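Local coordinates for protein TodX (Pseudomonas putida, PDB 3BS0) that probably carries aromatic hydrocarbons such as toluene across the outer membrane as a beta-barrel channel of the FadL family, at residues I366-L374 with M415-I423. Numbering follows the deposited sequence.
Sequences ILPVIPAYL and MLRQSHSQI
His420 and Gln418 both hold CG anti to the backbone N (chi1 164° and -158°), which stands the imidazole and the amide up from strand 417-433 to meet the loop 366-374. Leu374, whose CG is instead anti to the carbonyl carbon (chi1 -57°), drops its isobutyl group onto the ring. Its CD1 lies over one face, 4.0 Å from the centroid of the His420 ring and displaced toward the rim, a CH-pi contact. The same methyl reaches the next residue of the strand that faces the loop, with CD1 of Leu374 3.6 Å from CB of Gln422. At the ring edge, in plane, Ala372 O is 3.7 Å from His420 CD2, while Pro371 CB approaches obliquely. Leucine suits its place because the forked end sets CD1 over the face while its CD2 meets His420 CD2. On the same ring, His420 ND1 makes a weak hydrogen bond to Asp56 O of the neighbouring strand 44-60, which helps set how the imidazole is turned.

Farther along, Gln418 stretches out beyond CG and crosses Pro368 at about a right angle, NE2 lying 3.5 Å from Pro368 CB. Pro368 is the second residue of the type I turn Leu367-Ile370, where its ring-restricted phi fits. Ile366 and Leu416 also cross nearly perpendicularly, Ile366 CD1 lying 3.4 Å from Leu416 CB, two branched apolar chains in contact. No hydrogen bond joins the two segments, so the contact rests on van der Waals, CH-pi and amide-to-proline packing, governed more by fit than by direction.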
loop_
_atom_site.group_PDB
_atom_site.type_symbol
_atom_site.label_atom_id
_atom_site.label_comp_id
_atom_site.label_asym_id
_atom_site.label_seq_id
_atom_site.Cartn_x
_atom_site.Cartn_y
_atom_site.Cartn_z
ATOM N N ILE A 366 -4.078 -14.514 10.058
ATOM C CA ILE A 366 -4.908 -14.638 8.862
ATOM C C ILE A 366 -5.822 -13.411 8.593
ATOM O O ILE A 366 -5.332 -12.366 8.139
ATOM C CB ILE A 366 -5.742 -15.956 8.905
ATOM C CG1 ILE A 366 -6.502 -16.127 7.578
ATOM C CG2 ILE A 366 -6.655 -15.972 10.139
ATOM C CD1 ILE A 366 -7.520 -17.254 7.547
ATOM N N LEU A 367 -7.129 -13.535 8.847
ATOM C CA LEU A 367 -8.100 -12.440 8.631
ATOM C C LEU A 367 -8.291 -12.057 7.152
ATOM O O LEU A 367 -7.735 -11.091 6.667
ATOM C CB LEU A 367 -7.684 -11.206 9.450
ATOM C CG LEU A 367 -8.704 -10.097 9.712
ATOM C CD1 LEU A 367 -8.183 -9.162 10.782
ATOM C CD2 LEU A 367 -8.976 -9.329 8.438
ATOM N N PRO A 368 -9.124 -12.807 6.428
ATOM C CA PRO A 368 -9.424 -12.603 5.010
ATOM C C PRO A 368 -9.652 -11.198 4.442
ATOM O O PRO A 368 -9.527 -10.984 3.231
ATOM C CB PRO A 368 -10.628 -13.516 4.781
ATOM C CG PRO A 368 -11.195 -13.730 6.137
ATOM C CD PRO A 368 -9.979 -13.870 6.975
ATOM N N VAL A 369 -9.988 -10.234 5.284
ATOM C CA VAL A 369 -10.235 -8.883 4.777
ATOM C C VAL A 369 -8.975 -8.019 4.773
ATOM O O VAL A 369 -8.901 -7.044 4.038
ATOM C CB VAL A 369 -11.411 -8.234 5.555
ATOM C CG1 VAL A 369 -11.282 -6.748 5.621
ATOM C CG2 VAL A 369 -12.683 -8.587 4.876
ATOM N N ILE A 370 -7.989 -8.382 5.594
ATOM C CA ILE A 370 -6.714 -7.670 5.618
ATOM C C ILE A 370 -5.641 -8.694 5.321
ATOM O O ILE A 370 -5.072 -9.285 6.235
ATOM C CB ILE A 370 -6.372 -7.031 6.987
ATOM C CG1 ILE A 370 -7.282 -5.828 7.273
ATOM C CG2 ILE A 370 -4.906 -6.549 6.970
ATOM C CD1 ILE A 370 -8.707 -6.183 7.621
ATOM N N PRO A 371 -5.351 -8.924 4.033
ATOM C CA PRO A 371 -4.326 -9.902 3.649
ATOM C C PRO A 371 -2.902 -9.397 3.936
ATOM O O PRO A 371 -2.628 -8.202 3.826
ATOM C CB PRO A 371 -4.573 -10.094 2.147
ATOM C CG PRO A 371 -5.959 -9.491 1.899
ATOM C CD PRO A 371 -5.977 -8.333 2.839
ATOM N N ALA A 372 -2.004 -10.309 4.302
ATOM C CA ALA A 372 -0.612 -9.946 4.581
ATOM C C ALA A 372 0.046 -9.649 3.236
ATOM O O ALA A 372 -0.413 -10.161 2.214
ATOM C CB ALA A 372 0.104 -11.104 5.267
ATOM N N TYR A 373 1.107 -8.836 3.222
ATOM C CA TYR A 373 1.778 -8.508 1.966
ATOM C C TYR A 373 2.467 -9.736 1.390
ATOM O O TYR A 373 2.819 -10.663 2.116
ATOM C CB TYR A 373 2.791 -7.358 2.141
ATOM C CG TYR A 373 3.964 -7.632 3.071
ATOM C CD1 TYR A 373 4.928 -8.593 2.754
ATOM C CD2 TYR A 373 4.096 -6.944 4.283
ATOM C CE1 TYR A 373 5.987 -8.866 3.622
ATOM C CE2 TYR A 373 5.152 -7.209 5.156
ATOM C CZ TYR A 373 6.091 -8.173 4.821
ATOM O OH TYR A 373 7.119 -8.462 5.695
ATOM N N LEU A 374 2.651 -9.737 0.077
ATOM C CA LEU A 374 3.278 -10.859 -0.594
ATOM C C LEU A 374 4.808 -10.859 -0.515
ATOM O O LEU A 374 5.464 -9.816 -0.521
ATOM C CB LEU A 374 2.776 -10.912 -2.035
ATOM C CG LEU A 374 1.249 -11.014 -1.980
ATOM C CD1 LEU A 374 0.633 -11.017 -3.351
ATOM C CD2 LEU A 374 0.889 -12.277 -1.244
ATOM N N MET A 415 -11.217 -22.683 11.233
ATOM C CA MET A 415 -9.856 -23.141 10.951
ATOM C C MET A 415 -9.859 -22.905 9.442
ATOM O O MET A 415 -10.461 -23.664 8.682
ATOM C CB MET A 415 -9.714 -24.630 11.246
ATOM C CG MET A 415 -8.461 -25.257 10.669
ATOM S SD MET A 415 -8.661 -27.049 10.475
ATOM C CE MET A 415 -8.501 -27.595 12.163
ATOM N N LEU A 416 -9.205 -21.833 9.021
ATOM C CA LEU A 416 -9.194 -21.440 7.623
ATOM C C LEU A 416 -7.895 -21.632 6.877
ATOM O O LEU A 416 -6.844 -21.852 7.476
ATOM C CB LEU A 416 -9.556 -19.961 7.515
ATOM C CG LEU A 416 -10.888 -19.498 8.083
ATOM C CD1 LEU A 416 -10.918 -17.983 8.096
ATOM C CD2 LEU A 416 -12.020 -20.057 7.248
ATOM N N ARG A 417 -7.986 -21.549 5.552
ATOM C CA ARG A 417 -6.806 -21.623 4.713
ATOM C C ARG A 417 -7.008 -20.593 3.624
ATOM O O ARG A 417 -8.108 -20.424 3.122
ATOM C CB ARG A 417 -6.547 -23.043 4.168
ATOM C CG ARG A 417 -7.601 -23.669 3.316
ATOM C CD ARG A 417 -7.273 -25.162 3.129
ATOM N NE ARG A 417 -8.297 -25.843 2.335
ATOM C CZ ARG A 417 -8.351 -25.834 1.009
ATOM N NH1 ARG A 417 -7.434 -25.193 0.304
ATOM N NH2 ARG A 417 -9.353 -26.434 0.393
ATOM N N GLN A 418 -5.941 -19.873 3.305
ATOM C CA GLN A 418 -6.006 -18.807 2.329
ATOM C C GLN A 418 -4.934 -18.926 1.267
ATOM O O GLN A 418 -3.832 -19.417 1.527
ATOM C CB GLN A 418 -5.861 -17.465 3.040
ATOM C CG GLN A 418 -6.422 -16.258 2.296
ATOM C CD GLN A 418 -6.345 -14.979 3.133
ATOM O OE1 GLN A 418 -5.279 -14.370 3.276
ATOM N NE2 GLN A 418 -7.474 -14.586 3.708
ATOM N N SER A 419 -5.277 -18.476 0.063
ATOM C CA SER A 419 -4.361 -18.484 -1.075
ATOM C C SER A 419 -4.461 -17.080 -1.648
ATOM O O SER A 419 -5.555 -16.599 -1.954
ATOM C CB SER A 419 -4.785 -19.544 -2.097
ATOM O OG SER A 419 -6.181 -19.497 -2.340
ATOM N N HIS A 420 -3.321 -16.424 -1.808
ATOM C CA HIS A 420 -3.335 -15.038 -2.258
ATOM C C HIS A 420 -2.216 -14.600 -3.209
ATOM O O HIS A 420 -1.029 -14.724 -2.895
ATOM C CB HIS A 420 -3.372 -14.173 -0.978
ATOM C CG HIS A 420 -3.017 -12.743 -1.181
ATOM N ND1 HIS A 420 -3.464 -12.007 -2.254
ATOM C CD2 HIS A 420 -2.278 -11.900 -0.426
ATOM C CE1 HIS A 420 -3.013 -10.770 -2.155
ATOM N NE2 HIS A 420 -2.292 -10.678 -1.052
ATOM N N SER A 421 -2.612 -14.084 -4.370
ATOM C CA SER A 421 -1.659 -13.596 -5.371
ATOM C C SER A 421 -2.093 -12.198 -5.797
ATOM O O SER A 421 -3.204 -11.768 -5.480
ATOM C CB SER A 421 -1.612 -14.527 -6.596
ATOM O OG SER A 421 -2.704 -14.320 -7.474
ATOM N N GLN A 422 -1.236 -11.491 -6.523
ATOM C CA GLN A 422 -1.580 -10.135 -6.932
ATOM C C GLN A 422 -0.798 -9.595 -8.121
ATOM O O GLN A 422 0.417 -9.687 -8.142
ATOM C CB GLN A 422 -1.374 -9.204 -5.749
ATOM C CG GLN A 422 -1.909 -7.823 -5.945
ATOM C CD GLN A 422 -1.229 -6.813 -5.043
ATOM O OE1 GLN A 422 -0.088 -6.391 -5.301
ATOM N NE2 GLN A 422 -1.914 -6.428 -3.969
ATOM N N ILE A 423 -1.508 -9.020 -9.093
ATOM C CA ILE A 423 -0.919 -8.415 -10.302
ATOM C C ILE A 423 -0.887 -6.883 -10.173
ATOM O O ILE A 423 -1.664 -6.298 -9.422
ATOM C CB ILE A 423 -1.748 -8.766 -11.568
ATOM C CG1 ILE A 423 -1.626 -10.262 -11.891
ATOM C CG2 ILE A 423 -1.280 -7.948 -12.743
ATOM C CD1 ILE A 423 -2.598 -10.742 -12.967
#